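Local coordinates for protein nicotinate phosphoribosyltransferase (PDB 1VLP) that catalyses the ATP-dependent synthesis of nicotinate ribonucleotide from nicotinate and phosphoribosyl diphosphate, the first step from nicotinic acid to NAD, at residues T30-F39 with D266-A274. Numbering follows the deposited sequence. Where two conformers were deposited one is given.
Sequences TMHAAVFTNF and DCWINTFGA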
ATOM      1  N   THR A  30       9.823  -4.952  -0.937  1.00  3.90           N
ATOM      2  CA  THR A  30       9.762  -6.436  -0.869  1.00  6.59           C
ATOM      3  C   THR A  30       9.189  -7.009  -2.179  1.00  2.00           C
ATOM      4  O   THR A  30       9.762  -7.978  -2.708  1.00  3.46           O
ATOM      5  CB  THR A  30       9.018  -6.941   0.368  1.00  7.03           C
ATOM      6  OG1 THR A  30       7.723  -6.345   0.447  1.00  7.36           O
ATOM      7  CG2 THR A  30       9.811  -6.602   1.621  1.00  9.93           C
HETATM    8  N   MSE A  31       8.144  -6.410  -2.750  0.50  2.00           N
HETATM    9  CA  MSE A  31       7.705  -6.798  -4.073  0.50  2.00           C
HETATM   10  C   MSE A  31       8.775  -6.673  -5.131  0.50  2.00           C
HETATM   11  O   MSE A  31       8.951  -7.547  -5.940  0.50  2.00           O
HETATM   12  CB  MSE A  31       6.543  -5.891  -4.524  0.50  5.43           C
HETATM   13  CG  MSE A  31       5.193  -6.203  -3.962  0.50 10.88           C
HETATM   14 SE   MSE A  31       4.585  -7.912  -4.751  0.50 15.53          SE
HETATM   15  CE  MSE A  31       4.475  -7.456  -6.501  0.50  8.51           C
ATOM     16  N   HIS A  32       9.508  -5.566  -5.081  1.00  3.28           N
ATOM     17  CA  HIS A  32      10.602  -5.339  -6.028  1.00  3.00           C
ATOM     18  C   HIS A  32      11.615  -6.506  -5.959  1.00  2.28           C
ATOM     19  O   HIS A  32      12.064  -7.048  -6.955  1.00  2.33           O
ATOM     20  CB  HIS A  32      11.285  -3.999  -5.708  1.00  2.10           C
ATOM     21  CG  HIS A  32      12.250  -3.558  -6.766  1.00  4.34           C
ATOM     22  ND1 HIS A  32      13.306  -2.697  -6.495  1.00  2.84           N
ATOM     23  CD2 HIS A  32      12.323  -3.844  -8.096  1.00  3.45           C
ATOM     24  CE1 HIS A  32      13.966  -2.463  -7.626  1.00  8.65           C
ATOM     25  NE2 HIS A  32      13.415  -3.175  -8.600  1.00  4.55           N
ATOM     26  N   ALA A  33      12.000  -6.860  -4.733  1.00  2.90           N
ATOM     27  CA  ALA A  33      12.900  -8.012  -4.503  1.00  2.52           C
ATOM     28  C   ALA A  33      12.285  -9.297  -5.006  1.00  2.69           C
ATOM     29  O   ALA A  33      12.955 -10.081  -5.669  1.00  2.00           O
ATOM     30  CB  ALA A  33      13.251  -8.134  -3.061  1.00  2.52           C
ATOM     31  N   ALA A  34      10.990  -9.480  -4.751  1.00  4.06           N
ATOM     32  CA  ALA A  34      10.323 -10.725  -5.186  1.00  5.02           C
ATOM     33  C   ALA A  34      10.258 -10.812  -6.726  1.00  3.34           C
ATOM     34  O   ALA A  34      10.486 -11.867  -7.320  1.00  2.82           O
ATOM     35  CB  ALA A  34       8.913 -10.824  -4.558  1.00  5.22           C
ATOM     36  N   VAL A  35       9.962  -9.677  -7.381  1.00  3.63           N
ATOM     37  CA  VAL A  35       9.791  -9.630  -8.821  1.00  3.23           C
ATOM     38  C   VAL A  35      11.132  -9.783  -9.500  1.00  4.36           C
ATOM     39  O   VAL A  35      11.248 -10.502 -10.500  1.00  3.26           O
ATOM     40  CB  VAL A  35       9.111  -8.325  -9.203  1.00  5.54           C
ATOM     41  CG1 VAL A  35       9.194  -8.054 -10.643  1.00  9.05           C
ATOM     42  CG2 VAL A  35       7.636  -8.373  -8.711  1.00  4.48           C
ATOM     43  N   PHE A  36      12.128  -9.088  -8.960  1.00  4.40           N
ATOM     44  CA  PHE A  36      13.499  -9.187  -9.458  1.00  4.96           C
ATOM     45  C   PHE A  36      13.992 -10.635  -9.391  1.00  3.86           C
ATOM     46  O   PHE A  36      14.620 -11.099 -10.334  1.00  3.32           O
ATOM     47  CB  PHE A  36      14.450  -8.264  -8.658  1.00  5.71           C
ATOM     48  CG  PHE A  36      15.919  -8.554  -8.910  1.00  7.94           C
ATOM     49  CD1 PHE A  36      16.506  -8.196 -10.098  1.00 14.76           C
ATOM     50  CD2 PHE A  36      16.678  -9.263  -7.959  1.00  9.53           C
ATOM     51  CE1 PHE A  36      17.864  -8.468 -10.338  1.00  8.59           C
ATOM     52  CE2 PHE A  36      18.039  -9.546  -8.207  1.00  6.52           C
ATOM     53  CZ  PHE A  36      18.603  -9.148  -9.389  1.00  8.80           C
ATOM     54  N   THR A  37      13.721 -11.303  -8.276  1.00  4.90           N
ATOM     55  CA  THR A  37      14.212 -12.641  -7.994  1.00  5.89           C
ATOM     56  C   THR A  37      13.569 -13.694  -8.935  1.00  5.12           C
ATOM     57  O   THR A  37      14.258 -14.570  -9.480  1.00  3.60           O
ATOM     58  CB  THR A  37      14.058 -12.990  -6.479  1.00  5.33           C
ATOM     59  OG1 THR A  37      14.885 -12.096  -5.659  1.00  6.23           O
ATOM     60  CG2 THR A  37      14.487 -14.421  -6.178  1.00  9.44           C
ATOM     61  N   ASN A  38      12.251 -13.595  -9.129  1.00  2.93           N
ATOM     62  CA  ASN A  38      11.436 -14.631  -9.724  1.00  3.82           C
ATOM     63  C   ASN A  38      10.974 -14.342 -11.140  1.00  2.80           C
ATOM     64  O   ASN A  38      10.901 -15.238 -11.977  1.00  2.00           O
ATOM     65  CB  ASN A  38      10.215 -14.864  -8.824  1.00  3.22           C
ATOM     66  CG  ASN A  38      10.593 -15.424  -7.481  1.00  5.77           C
ATOM     67  OD1 ASN A  38      10.951 -16.608  -7.382  1.00  8.44           O
ATOM     68  ND2 ASN A  38      10.511 -14.616  -6.433  1.00  2.29           N
ATOM     69  N   PHE A  39      10.686 -13.074 -11.423  1.00  2.00           N
ATOM     70  CA  PHE A  39      10.098 -12.675 -12.700  1.00  4.06           C
ATOM     71  C   PHE A  39      10.770 -11.438 -13.345  1.00  6.47           C
ATOM     72  O   PHE A  39      10.101 -10.518 -13.770  1.00  9.49           O
ATOM     73  CB  PHE A  39       8.597 -12.423 -12.492  1.00  4.04           C
ATOM     74  CG  PHE A  39       7.870 -13.593 -11.867  1.00  2.00           C
ATOM     75  CD1 PHE A  39       7.729 -14.798 -12.549  1.00  2.00           C
ATOM     76  CD2 PHE A  39       7.325 -13.507 -10.597  1.00  3.44           C
ATOM     77  CE1 PHE A  39       7.065 -15.861 -11.994  1.00  3.73           C
ATOM     78  CE2 PHE A  39       6.664 -14.570 -10.043  1.00  6.35           C
ATOM     79  CZ  PHE A  39       6.531 -15.747 -10.736  1.00  8.44           C
ATOM     80  N   ASP A 266       4.324 -20.096  -2.419  1.00  5.99           N
ATOM     81  CA  ASP A 266       5.568 -20.807  -2.615  1.00  6.52           C
ATOM     82  C   ASP A 266       6.660 -19.875  -3.033  1.00  7.21           C
ATOM     83  O   ASP A 266       7.794 -19.945  -2.514  1.00 10.05           O
ATOM     84  CB  ASP A 266       5.407 -21.872  -3.680  1.00  8.19           C
ATOM     85  CG  ASP A 266       4.778 -23.125  -3.157  1.00 13.68           C
ATOM     86  OD1 ASP A 266       4.982 -23.454  -1.990  1.00 13.97           O
ATOM     87  OD2 ASP A 266       4.132 -23.822  -3.949  1.00  8.60           O
ATOM     88  N   CYS A 267       6.383 -19.047  -4.021  0.50  2.00           N
ATOM     89  CA  CYS A 267       7.383 -18.192  -4.514  0.50  2.50           C
ATOM     90  C   CYS A 267       7.835 -17.197  -3.457  0.50  5.51           C
ATOM     91  O   CYS A 267       9.016 -16.891  -3.328  0.50  3.27           O
ATOM     92  CB  CYS A 267       6.875 -17.395  -5.706  0.50  7.24           C
ATOM     93  SG  CYS A 267       6.935 -18.229  -7.243  0.50  5.67           S
ATOM     94  N   TRP A 268       6.873 -16.673  -2.700  1.00  6.03           N
ATOM     95  CA  TRP A 268       7.187 -15.686  -1.671  1.00  6.07           C
ATOM     96  C   TRP A 268       8.102 -16.349  -0.645  1.00  4.28           C
ATOM     97  O   TRP A 268       9.128 -15.807  -0.275  1.00  6.26           O
ATOM     98  CB  TRP A 268       5.890 -15.155  -1.029  1.00  8.14           C
ATOM     99  CG  TRP A 268       6.052 -13.919  -0.175  1.00  8.72           C
ATOM    100  CD1 TRP A 268       6.073 -13.849   1.175  1.00  5.42           C
ATOM    101  CD2 TRP A 268       6.153 -12.559  -0.642  1.00  8.66           C
ATOM    102  NE1 TRP A 268       6.161 -12.546   1.594  1.00 10.72           N
ATOM    103  CE2 TRP A 268       6.244 -11.733   0.502  1.00  9.22           C
ATOM    104  CE3 TRP A 268       6.197 -11.967  -1.910  1.00  4.45           C
ATOM    105  CZ2 TRP A 268       6.339 -10.347   0.417  1.00 10.89           C
ATOM    106  CZ3 TRP A 268       6.310 -10.574  -1.992  1.00  5.33           C
ATOM    107  CH2 TRP A 268       6.382  -9.794  -0.836  1.00 10.46           C
ATOM    108  N   ILE A 269       7.739 -17.550  -0.222  1.00  8.30           N
ATOM    109  CA  ILE A 269       8.461 -18.256   0.840  1.00  8.77           C
ATOM    110  C   ILE A 269       9.866 -18.658   0.374  1.00 11.36           C
ATOM    111  O   ILE A 269      10.834 -18.532   1.123  1.00 11.05           O
ATOM    112  CB  ILE A 269       7.668 -19.494   1.312  1.00  8.88           C
ATOM    113  CG1 ILE A 269       6.508 -19.062   2.190  1.00  8.70           C
ATOM    114  CG2 ILE A 269       8.534 -20.441   2.156  1.00 14.55           C
ATOM    115  CD1 ILE A 269       5.447 -20.120   2.384  1.00 11.32           C
ATOM    116  N   ASN A 270       9.953 -19.160  -0.851  1.00 12.43           N
ATOM    117  CA  ASN A 270      11.223 -19.541  -1.437  1.00 16.50           C
ATOM    118  C   ASN A 270      12.143 -18.320  -1.593  1.00 15.10           C
ATOM    119  O   ASN A 270      13.361 -18.461  -1.459  1.00 16.47           O
ATOM    120  CB  ASN A 270      11.006 -20.341  -2.739  1.00 14.78           C
ATOM    121  CG  ASN A 270      10.329 -21.718  -2.503  1.00 16.66           C
ATOM    122  OD1 ASN A 270      10.375 -22.301  -1.410  1.00 24.82           O
ATOM    123  ND2 ASN A 270       9.691 -22.229  -3.543  1.00 22.09           N
ATOM    124  N   THR A 271      11.587 -17.119  -1.761  1.00 12.71           N
ATOM    125  CA  THR A 271      12.383 -15.896  -1.850  1.00 11.50           C
ATOM    126  C   THR A 271      12.917 -15.329  -0.520  1.00 12.33           C
ATOM    127  O   THR A 271      14.086 -14.957  -0.410  1.00 12.41           O
ATOM    128  CB  THR A 271      11.595 -14.790  -2.576  1.00 14.87           C
ATOM    129  OG1 THR A 271      11.178 -15.313  -3.841  1.00 15.48           O
ATOM    130  CG2 THR A 271      12.437 -13.513  -2.779  1.00 13.82           C
ATOM    131  N   PHE A 272      12.070 -15.259   0.489  1.00  6.01           N
ATOM    132  CA  PHE A 272      12.431 -14.588   1.725  1.00  4.27           C
ATOM    133  C   PHE A 272      12.668 -15.517   2.904  1.00  6.52           C
ATOM    134  O   PHE A 272      13.181 -15.079   3.938  1.00  7.21           O
ATOM    135  CB  PHE A 272      11.333 -13.615   2.083  1.00  3.17           C
ATOM    136  CG  PHE A 272      11.159 -12.519   1.052  1.00  4.98           C
ATOM    137  CD1 PHE A 272      12.251 -11.740   0.650  1.00  4.87           C
ATOM    138  CD2 PHE A 272       9.913 -12.279   0.464  1.00  4.52           C
ATOM    139  CE1 PHE A 272      12.082 -10.711  -0.302  1.00 13.98           C
ATOM    140  CE2 PHE A 272       9.745 -11.276  -0.492  1.00  7.22           C
ATOM    141  CZ  PHE A 272      10.833 -10.479  -0.865  1.00  8.03           C
ATOM    142  N   GLY A 273      12.249 -16.760   2.776  1.00  7.24           N
ATOM    143  CA  GLY A 273      12.331 -17.706   3.865  1.00  8.41           C
ATOM    144  C   GLY A 273      10.996 -17.803   4.568  1.00  7.77           C
ATOM    145  O   GLY A 273      10.288 -16.792   4.740  1.00  7.86           O
ATOM    146  N   ALA A 274      10.648 -19.028   4.971  1.00  3.04           N
ATOM    147  CA  ALA A 274       9.358 -19.301   5.621  1.00  4.56           C
ATOM    148  C   ALA A 274       9.159 -18.418   6.827  1.00  6.87           C
ATOM    149  O   ALA A 274       8.078 -17.863   7.029  1.00  6.86           O
ATOM    150  CB  ALA A 274       9.257 -20.741   6.031  1.00  9.84           C
TER
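A34 and T271 mark the closest backbone approach, CA to CA 6.5 Å, where helices 30-38 and 266-272 cross almost at right angles (96°) with axes 10.1 Å apart. One hydrogen bond links them: N38 ND2 donates to T271 OG1 at 2.8 Å, nearly straight (172°) and in the amide plane. ND2 also donates to A34 O, on a lone pair, and T271 OG1 in turn donates to C267 O (2.7 Å). These bonds form a relay from the carbonyl of A34 to that of C267. With an alanine in place of N38, T271 OG1 is likely to lose its donor from the facing helix, and the side-chain bond to A34 O would go too. This is helix-helix packing between the N-terminal part of this type II phosphoribosyltransferase and the part with the parallel sheet. T30 OG1 is hydrogen-bonded to Y27 O; Y27 probably binds nicotinate. W268 has CG anti to its backbone N (chi1 -167°), which helps bring the indole back to helix 30-38. A34 CB meets its CZ3 at 3.7 Å. F272 turns its ring edge to T30 O (CZ to O 3.3 Å) and A33 CB, while T271 CG2 sits over one face. T37 and T271 meet tip to tip, T271 CG2 against T37 OG1 and CG2.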